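Side-chain contacts in uncharacterized protein (Aeromonas hydrophila J-1, PDB 6R1J), which forms part of the tripartite alpha-pore-forming toxin AHL, as its AhlC component, captured here in the soluble state: residues Gln34-Val37 / Gly38-Ala42; Ala60-Glu63 / Leu64-Thr67; Gln177-Val180 / Ser181-Gly185. The protein carries 3 engineered substitutions. One frame throughout, in Å; residues are numbered along the deposited sequence.

All three contacts are turns of long helices in an elongated, almost wholly helical protein, and each joins side chains three or four residues apart. Contacts 1 and 2 lie in series on helix 28-70, their centres about 37 Å apart; contact 3 comes later, on helix 163-236, its centre about 41 Å from that of contact 1. Contacts 2 and 3 fall on opposite sides of the chain's centre, about 76 Å between centres, while contact 1 sits much nearer the middle. None touches another. Helix 78-157 borders all three, and thus runs beside contacts in the middle of the elongated bundle and toward both of its ends.

Contact 1 of 3, residues Gln34-Val37 / Gly38-Ala42; sequences QQNV and GEVVA
N36 and E39 are joined through a water that donates to both acceptors, 2.9 Å from N36 OD1 and 3.0 Å from E39 OE1. The bridge spans one turn of helix and ties the amide oxygen to a carboxylate that reaches back along the helix: the aliphatic part of E39 lies against the preceding turn, with CG 3.3 Å from Q35 O. The other end of the N36 amide is also taken, since ND2 donates to the carbonyl of A109 on helix 78-157. With both ends engaged, the rotation of the amide is well defined.

N36 and V40 meet through the amide oxygen and a methyl. The torsion chi1 of -175° sets N36 CG opposite the backbone N and leaves OD1 3.6 Å from V40 CG2, the two side chains crossing at a slant. That same methyl also packs on N36 O, while V41 CG2 lies 3.4 Å from V37 O.

This is the i to i+3 and i to i+4 spacing of an alpha-helix within a helical bundle, here widening to a pi-type turn at 40-42. V37 and V40 face inward, both touching F207 of helix 163-236, while V37 also meets I113 of helix 78-157 and E17 and Q21 of helix 5-21.

Backbone hydrogen bonds hold the turn. G38 N donates to Q34 O, E39 N to Q35 O and V41 N to V37 O, and V40 N reaches N36 O at 2.9 Å. Q34 O accepts a second bond, from the side-chain amide of Q21.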
ATOM      1  N   GLN A  34      15.934   0.988 -14.817  1.00 33.02           N
ATOM      2  CA  GLN A  34      15.971  -0.204 -15.717  1.00 32.72           C
ATOM      3  C   GLN A  34      17.419  -0.432 -16.157  1.00 34.47           C
ATOM      4  O   GLN A  34      17.901  -1.605 -16.146  1.00 36.46           O
ATOM      5  CB  GLN A  34      15.067  -0.036 -16.943  1.00 32.72           C
ATOM      6  CG  GLN A  34      13.570  -0.152 -16.633  1.00 37.86           C
ATOM      7  CD  GLN A  34      12.690  -0.090 -17.859  1.00 38.46           C
ATOM      8  OE1 GLN A  34      12.960   0.692 -18.759  1.00 40.63           O
ATOM      9  NE2 GLN A  34      11.641  -0.910 -17.925  1.00 35.71           N
ATOM     10  N   GLN A  35      18.117   0.634 -16.520  1.00 35.66           N
ATOM     11  CA  GLN A  35      19.515   0.497 -17.003  1.00 36.31           C
ATOM     12  C   GLN A  35      20.409   0.093 -15.820  1.00 37.81           C
ATOM     13  O   GLN A  35      21.273  -0.735 -16.002  1.00 33.23           O
ATOM     14  CB  GLN A  35      19.975   1.799 -17.648  1.00 38.91           C
ATOM     15  CG  GLN A  35      19.260   2.045 -18.971  1.00 49.33           C
ATOM     16  CD  GLN A  35      19.724   1.050 -20.004  1.00 57.82           C
ATOM     17  OE1 GLN A  35      20.931   0.857 -20.194  1.00 64.62           O
ATOM     18  NE2 GLN A  35      18.761   0.405 -20.640  1.00 52.65           N
ATOM     19  N   ASN A  36      20.271   0.776 -14.693  1.00 33.72           N
ATOM     20  CA  ASN A  36      21.033   0.518 -13.448  1.00 37.40           C
ATOM     21  C   ASN A  36      20.862  -0.954 -13.039  1.00 37.76           C
ATOM     22  O   ASN A  36      21.871  -1.628 -12.884  1.00 38.99           O
ATOM     23  CB  ASN A  36      20.558   1.479 -12.359  1.00 34.27           C
ATOM     24  CG  ASN A  36      21.337   1.401 -11.072  1.00 33.06           C
ATOM     25  OD1 ASN A  36      22.160   0.505 -10.900  1.00 35.86           O
ATOM     26  ND2 ASN A  36      21.137   2.390 -10.210  1.00 32.97           N
ATOM     27  N   VAL A  37      19.630  -1.436 -12.874  1.00 36.44           N
ATOM     28  CA  VAL A  37      19.412  -2.829 -12.385  1.00 34.69           C
ATOM     29  C   VAL A  37      19.950  -3.817 -13.417  1.00 38.16           C
ATOM     30  O   VAL A  37      20.433  -4.887 -13.018  1.00 36.54           O
ATOM     31  CB  VAL A  37      17.958  -3.135 -12.009  1.00 32.11           C
ATOM     32  CG1 VAL A  37      17.532  -2.230 -10.871  1.00 30.84           C
ATOM     33  CG2 VAL A  37      16.979  -3.109 -13.151  1.00 32.10           C
ATOM     34  N   GLY A  38      19.808  -3.525 -14.701  1.00 34.54           N
ATOM     35  CA  GLY A  38      20.409  -4.381 -15.734  1.00 33.72           C
ATOM     36  C   GLY A  38      21.901  -4.549 -15.509  1.00 36.59           C
ATOM     37  O   GLY A  38      22.379  -5.705 -15.596  1.00 39.97           O
ATOM     38  N   GLU A  39      22.606  -3.446 -15.247  1.00 37.11           N
ATOM     39  CA  GLU A  39      24.072  -3.424 -14.997  1.00 40.35           C
ATOM     40  C   GLU A  39      24.382  -4.131 -13.670  1.00 39.28           C
ATOM     41  O   GLU A  39      25.440  -4.727 -13.558  1.00 39.10           O
ATOM     42  CB  GLU A  39      24.612  -1.996 -14.910  1.00 45.75           C
ATOM     43  CG  GLU A  39      24.559  -1.210 -16.210  1.00 48.64           C
ATOM     44  CD  GLU A  39      24.656   0.305 -16.024  1.00 53.25           C
ATOM     45  OE1 GLU A  39      24.676   0.793 -14.852  1.00 49.95           O
ATOM     46  OE2 GLU A  39      24.701   1.022 -17.052  1.00 64.09           O
ATOM     47  N   VAL A  40      23.530  -3.994 -12.657  1.00 37.71           N
ATOM     48  CA  VAL A  40      23.753  -4.671 -11.343  1.00 37.23           C
ATOM     49  C   VAL A  40      23.704  -6.180 -11.564  1.00 33.93           C
ATOM     50  O   VAL A  40      24.586  -6.861 -11.064  1.00 36.75           O
ATOM     51  CB  VAL A  40      22.732  -4.221 -10.284  1.00 32.99           C
ATOM     52  CG1 VAL A  40      22.770  -5.083  -9.049  1.00 36.84           C
ATOM     53  CG2 VAL A  40      23.004  -2.795  -9.882  1.00 37.14           C
ATOM     54  N   VAL A  41      22.710  -6.664 -12.292  1.00 34.50           N
ATOM     55  CA  VAL A  41      22.504  -8.118 -12.523  1.00 39.15           C
ATOM     56  C   VAL A  41      23.625  -8.654 -13.425  1.00 42.03           C
ATOM     57  O   VAL A  41      24.167  -9.735 -13.090  1.00 40.94           O
ATOM     58  CB  VAL A  41      21.100  -8.398 -13.072  1.00 43.15           C
ATOM     59  CG1 VAL A  41      20.982  -9.806 -13.628  1.00 44.12           C
ATOM     60  CG2 VAL A  41      20.061  -8.121 -11.991  1.00 43.18           C
ATOM     61  N   ALA A  42      24.011  -7.902 -14.464  1.00 44.35           N
ATOM     62  CA  ALA A  42      25.046  -8.311 -15.447  1.00 44.57           C
ATOM     63  C   ALA A  42      26.457  -8.280 -14.843  1.00 44.14           C
ATOM     64  O   ALA A  42      27.175  -9.241 -15.017  1.00 43.84           O
ATOM     65  CB  ALA A  42      25.013  -7.416 -16.665  1.00 44.63           C
TER
HETATM   66  O   HOH W   1      24.825   0.113 -11.949  1.00 39.94           O

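Contact 2 of 3, residues Ala60-Glu63 / Leu64-Thr67; sequences ARLE and LQLT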
ATOM      1  N   ALA A  60      38.792 -20.421   5.055  1.00 34.58           N
ATOM      2  CA  ALA A  60      39.107 -21.865   5.208  1.00 36.16           C
ATOM      3  C   ALA A  60      40.618 -21.999   5.436  1.00 38.06           C
ATOM      4  O   ALA A  60      41.018 -22.653   6.396  1.00 35.71           O
ATOM      5  CB  ALA A  60      38.658 -22.645   4.011  1.00 36.28           C
ATOM      6  N   ARG A  61      41.424 -21.315   4.635  1.00 37.14           N
ATOM      7  CA  ARG A  61      42.896 -21.373   4.793  1.00 40.50           C
ATOM      8  C   ARG A  61      43.297 -20.799   6.159  1.00 47.07           C
ATOM      9  O   ARG A  61      44.108 -21.459   6.881  1.00 42.79           O
ATOM     10  CB  ARG A  61      43.547 -20.697   3.596  1.00 41.27           C
ATOM     11  CG  ARG A  61      44.990 -20.272   3.814  1.00 45.14           C
ATOM     12  CD  ARG A  61      45.574 -19.640   2.565  1.00 47.07           C
ATOM     13  NE  ARG A  61      46.869 -19.063   2.887  1.00 49.84           N
ATOM     14  CZ  ARG A  61      48.036 -19.679   2.756  1.00 58.95           C
ATOM     15  NH1 ARG A  61      49.151 -19.064   3.120  1.00 63.48           N
ATOM     16  NH2 ARG A  61      48.094 -20.893   2.242  1.00 55.96           N
ATOM     17  N   LEU A  62      42.761 -19.645   6.563  1.00 35.34           N
ATOM     18  CA  LEU A  62      43.173 -19.027   7.839  1.00 33.64           C
ATOM     19  C   LEU A  62      42.660 -19.851   9.035  1.00 32.09           C
ATOM     20  O   LEU A  62      43.363 -19.891  10.048  1.00 29.79           O
ATOM     21  CB  LEU A  62      42.718 -17.566   7.912  1.00 35.05           C
ATOM     22  CG  LEU A  62      43.148 -16.827   9.177  1.00 34.95           C
ATOM     23  CD1 LEU A  62      44.650 -16.858   9.370  1.00 37.29           C
ATOM     24  CD2 LEU A  62      42.650 -15.396   9.150  1.00 37.21           C
ATOM     25  N   GLU A  63      41.465 -20.444   8.952  1.00 33.97           N
ATOM     26  CA  GLU A  63      40.934 -21.301  10.043  1.00 33.24           C
ATOM     27  C   GLU A  63      41.957 -22.406  10.380  1.00 35.32           C
ATOM     28  O   GLU A  63      42.290 -22.565  11.593  1.00 37.24           O
ATOM     29  CB  GLU A  63      39.608 -21.945   9.661  1.00 35.37           C
ATOM     30  CG  GLU A  63      39.088 -22.869  10.741  1.00 38.40           C
ATOM     31  CD  GLU A  63      37.795 -23.610  10.399  1.00 37.72           C
ATOM     32  OE1 GLU A  63      37.067 -23.907  11.321  1.00 41.86           O
ATOM     33  OE2 GLU A  63      37.505 -23.785   9.216  1.00 46.45           O
ATOM     34  N   LEU A  64      42.486 -23.087   9.371  1.00 37.97           N
ATOM     35  CA  LEU A  64      43.475 -24.187   9.606  1.00 43.50           C
ATOM     36  C   LEU A  64      44.814 -23.603  10.123  1.00 43.06           C
ATOM     37  O   LEU A  64      45.391 -24.118  11.091  1.00 37.75           O
ATOM     38  CB  LEU A  64      43.607 -24.963   8.298  1.00 44.34           C
ATOM     39  CG  LEU A  64      44.549 -26.167   8.307  1.00 45.63           C
ATOM     40  CD1 LEU A  64      44.219 -27.110   9.454  1.00 55.43           C
ATOM     41  CD2 LEU A  64      44.469 -26.888   6.969  1.00 52.14           C
ATOM     42  N   GLN A  65      45.258 -22.471   9.583  1.00 39.46           N
ATOM     43  CA  GLN A  65      46.489 -21.797  10.054  1.00 38.49           C
ATOM     44  C   GLN A  65      46.347 -21.470  11.536  1.00 34.52           C
ATOM     45  O   GLN A  65      47.295 -21.740  12.284  1.00 35.40           O
ATOM     46  CB  GLN A  65      46.786 -20.548   9.237  1.00 39.90           C
ATOM     47  CG  GLN A  65      47.257 -20.804   7.817  1.00 46.05           C
ATOM     48  CD  GLN A  65      47.325 -19.513   7.027  1.00 50.69           C
ATOM     49  OE1 GLN A  65      46.578 -18.562   7.281  1.00 43.64           O
ATOM     50  NE2 GLN A  65      48.186 -19.486   6.019  1.00 52.86           N
ATOM     51  N   LEU A  66      45.194 -20.945  11.963  1.00 30.50           N
ATOM     52  CA  LEU A  66      44.998 -20.592  13.377  1.00 31.96           C
ATOM     53  C   LEU A  66      44.937 -21.862  14.239  1.00 33.07           C
ATOM     54  O   LEU A  66      45.507 -21.823  15.321  1.00 33.63           O
ATOM     55  CB  LEU A  66      43.762 -19.707  13.556  1.00 34.32           C
ATOM     56  CG  LEU A  66      43.881 -18.313  12.894  1.00 35.06           C
ATOM     57  CD1 LEU A  66      42.551 -17.556  12.991  1.00 32.55           C
ATOM     58  CD2 LEU A  66      44.973 -17.513  13.550  1.00 35.37           C
ATOM     59  N   THR A  67      44.238 -22.915  13.827  1.00 33.47           N
ATOM     60  CA  THR A  67      44.170 -24.139  14.682  1.00 31.81           C
ATOM     61  C   THR A  67      45.605 -24.724  14.833  1.00 31.12           C
ATOM     62  O   THR A  67      45.951 -25.137  15.940  1.00 35.74           O
ATOM     63  CB  THR A  67      43.110 -25.102  14.143  1.00 31.89           C
ATOM     64  OG1 THR A  67      43.436 -25.426  12.791  1.00 34.02           O
ATOM     65  CG2 THR A  67      41.705 -24.545  14.195  1.00 34.23           C
TER
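One turn near the C-terminal end of helix 28-70, in the helical bundle, brings R61 beneath Q65 and L62 beside L66, the i to i+4 pairs of an alpha-helix. The R61 chain runs extended from CG to NE, and the Q65 amide comes over one face of its guanidinium: NE2 stands 2.9 Å above that plane, displaced toward the rim, and lies 3.1 Å from R61 NH1. The two planes are turned 68° apart. As modelled, both nitrogens are donors, so this is a packing contact and no hydrogen bond; R61 NH1 forms a salt bridge with E91 of helix 78-157, a helix that Q65 also touches.

The other end of the same amide turns to L62: Q65 OE1 is 3.3 Å from L62 CD1, and the side chains cross at about a right angle. A chi1 of -71° puts Q65 CG beside its own backbone N, and the methylene rests 3.3 Å from R61 O. L62 CD1 also meets L66 CG at 3.9 Å, an apolar pair that faces helix 244-264 through V258 and F251.

Along the backbone, Q65 N, L66 N and T67 N donate to the carbonyls of R61, L62 and E63, while the bond from L64 N to A60 O is weak. T67 OG1 adds a bond to L64 O, 2.9 Å long. E63 points its carboxylate to R259 and Q262 of helix 244-264.

The chemistry thus divides the turn: charged ends pair with neighbouring helices, and L62 and L66 fill the interface. Since two donors face each other as modelled, the assignment of the Q65 amide N and O is open to doubt; an oxygen in that place would probably suit the positive guanidinium better.

Contact 3 of 3, residues Gln177-Val180 / Ser181-Gly185; sequences QNKV and SSLEG
Q177 meets S181 across one turn of helix 163-236. The Q177 chain bends at chi2 (62°), which turns its amide forward, toward the next turn, until NE2 lies 3.9 Å from S181 OG, a loose approach at van der Waals range. The backbones join more firmly: S181 N donates to Q177 O at 2.9 Å, nearly straight at the hydrogen (173°). Q177 also packs on V263 of a second subunit.

N178 takes part through its carbonyl. S182 N approaches N178 O from above the carbonyl plane at 3.1 Å, a more bent bond at 140°, and S182 CB presses against the same oxygen. The hydroxyl of S182 turns the other way and is hydrogen-bonded to Q186.

K179 extends fully and runs alongside L183, pointing the same way, with CG 4.1 Å from L183 CD1; L183 CG sits closer, 3.4 Å from K179 O. The lysine ammonium makes a weak, long ion pair with E144 of helix 78-157.

V180, buried, crosses E184 obliquely and sets CG1 3.7 Å from E184 OE2. V180 O accepts E184 N and lies 3.4 Å from E184 CG. V180 and K179 both lean on A141 of helix 78-157.

The arrangement is that of one helix of an antiparallel helical pair, with V180 and L183 turned to helix 78-157. E184 OE2, held by its salt bridge to R142 of that helix, lies beside the valine methyl, a place where the bridging arginine would be expected to favour the ionised carboxylate.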
ATOM      1  N   GLN A 177     -20.410  17.227 -26.048  1.00 52.22           N
ATOM      2  CA  GLN A 177     -20.360  15.751 -25.932  1.00 61.06           C
ATOM      3  C   GLN A 177     -18.899  15.312 -26.165  1.00 68.62           C
ATOM      4  O   GLN A 177     -18.362  14.605 -25.287  1.00 59.59           O
ATOM      5  CB  GLN A 177     -21.398  15.123 -26.870  1.00 68.40           C
ATOM      6  CG  GLN A 177     -21.281  13.607 -27.015  1.00 86.61           C
ATOM      7  CD  GLN A 177     -21.495  12.810 -25.742  1.00 99.02           C
ATOM      8  OE1 GLN A 177     -21.602  13.348 -24.637  1.00105.93           O
ATOM      9  NE2 GLN A 177     -21.559  11.494 -25.894  1.00 99.72           N
ATOM     10  N   ASN A 178     -18.262  15.762 -27.264  1.00 63.12           N
ATOM     11  CA  ASN A 178     -16.849  15.451 -27.625  1.00 64.38           C
ATOM     12  C   ASN A 178     -15.900  15.977 -26.541  1.00 60.76           C
ATOM     13  O   ASN A 178     -14.826  15.364 -26.371  1.00 59.67           O
ATOM     14  CB  ASN A 178     -16.421  16.050 -28.965  1.00 62.50           C
ATOM     15  CG  ASN A 178     -17.263  15.557 -30.122  1.00 64.99           C
ATOM     16  OD1 ASN A 178     -18.049  14.617 -29.982  1.00 70.93           O
ATOM     17  ND2 ASN A 178     -17.111  16.207 -31.261  1.00 59.88           N
ATOM     18  N   LYS A 179     -16.249  17.085 -25.876  1.00 55.54           N
ATOM     19  CA  LYS A 179     -15.459  17.607 -24.739  1.00 55.29           C
ATOM     20  C   LYS A 179     -15.561  16.597 -23.584  1.00 57.37           C
ATOM     21  O   LYS A 179     -14.522  16.320 -22.986  1.00 53.19           O
ATOM     22  CB  LYS A 179     -15.913  18.998 -24.294  1.00 57.80           C
ATOM     23  CG  LYS A 179     -15.086  19.607 -23.172  1.00 60.42           C
ATOM     24  CD  LYS A 179     -15.699  20.852 -22.568  1.00 68.35           C
ATOM     25  CE  LYS A 179     -14.843  21.459 -21.480  1.00 71.17           C
ATOM     26  NZ  LYS A 179     -15.515  22.638 -20.886  1.00 81.33           N
ATOM     27  N   VAL A 180     -16.748  16.065 -23.295  1.00 52.12           N
ATOM     28  CA  VAL A 180     -16.969  15.088 -22.182  1.00 55.16           C
ATOM     29  C   VAL A 180     -16.258  13.766 -22.487  1.00 56.56           C
ATOM     30  O   VAL A 180     -15.512  13.292 -21.607  1.00 53.71           O
ATOM     31  CB  VAL A 180     -18.464  14.876 -21.900  1.00 51.56           C
ATOM     32  CG1 VAL A 180     -18.740  13.628 -21.067  1.00 52.99           C
ATOM     33  CG2 VAL A 180     -19.051  16.109 -21.229  1.00 54.22           C
ATOM     34  N   SER A 181     -16.487  13.185 -23.666  1.00 56.34           N
ATOM     35  CA  SER A 181     -15.860  11.907 -24.111  1.00 60.05           C
ATOM     36  C   SER A 181     -14.332  12.034 -24.077  1.00 59.23           C
ATOM     37  O   SER A 181     -13.662  11.054 -23.716  1.00 55.14           O
ATOM     38  CB  SER A 181     -16.324  11.482 -25.477  1.00 61.35           C
ATOM     39  OG  SER A 181     -17.705  11.162 -25.452  1.00 67.07           O
ATOM     40  N   SER A 182     -13.794  13.202 -24.411  1.00 54.32           N
ATOM     41  CA  SER A 182     -12.333  13.441 -24.436  1.00 58.28           C
ATOM     42  C   SER A 182     -11.809  13.423 -22.988  1.00 60.77           C
ATOM     43  O   SER A 182     -10.832  12.722 -22.716  1.00 49.04           O
ATOM     44  CB  SER A 182     -11.990  14.707 -25.175  1.00 51.34           C
ATOM     45  OG  SER A 182     -10.586  14.920 -25.199  1.00 60.44           O
ATOM     46  N   LEU A 183     -12.458  14.153 -22.083  1.00 50.28           N
ATOM     47  CA  LEU A 183     -12.045  14.237 -20.667  1.00 50.61           C
ATOM     48  C   LEU A 183     -12.195  12.863 -19.997  1.00 52.60           C
ATOM     49  O   LEU A 183     -11.383  12.572 -19.127  1.00 51.57           O
ATOM     50  CB  LEU A 183     -12.864  15.332 -19.970  1.00 54.66           C
ATOM     51  CG  LEU A 183     -12.449  16.762 -20.322  1.00 48.89           C
ATOM     52  CD1 LEU A 183     -13.525  17.769 -19.912  1.00 50.86           C
ATOM     53  CD2 LEU A 183     -11.120  17.112 -19.672  1.00 55.23           C
ATOM     54  N   GLU A 184     -13.184  12.050 -20.366  1.00 48.26           N
ATOM     55  CA  GLU A 184     -13.318  10.699 -19.771  1.00 56.87           C
ATOM     56  C   GLU A 184     -12.094   9.881 -20.200  1.00 59.42           C
ATOM     57  O   GLU A 184     -11.524   9.166 -19.357  1.00 53.65           O
ATOM     58  CB  GLU A 184     -14.600   9.997 -20.219  1.00 57.52           C
ATOM     59  CG  GLU A 184     -15.850  10.549 -19.576  1.00 58.90           C
ATOM     60  CD  GLU A 184     -17.166  10.101 -20.210  1.00 57.13           C
ATOM     61  OE1 GLU A 184     -17.165   9.575 -21.348  1.00 58.10           O
ATOM     62  OE2 GLU A 184     -18.189  10.276 -19.552  1.00 59.28           O
ATOM     63  N   GLY A 185     -11.702  10.011 -21.468  1.00 56.85           N
ATOM     64  CA  GLY A 185     -10.551   9.289 -22.043  1.00 56.78           C
ATOM     65  C   GLY A 185      -9.266   9.743 -21.383  1.00 53.56           C
ATOM     66  O   GLY A 185      -8.419   8.872 -21.095  1.00 50.18           O
TER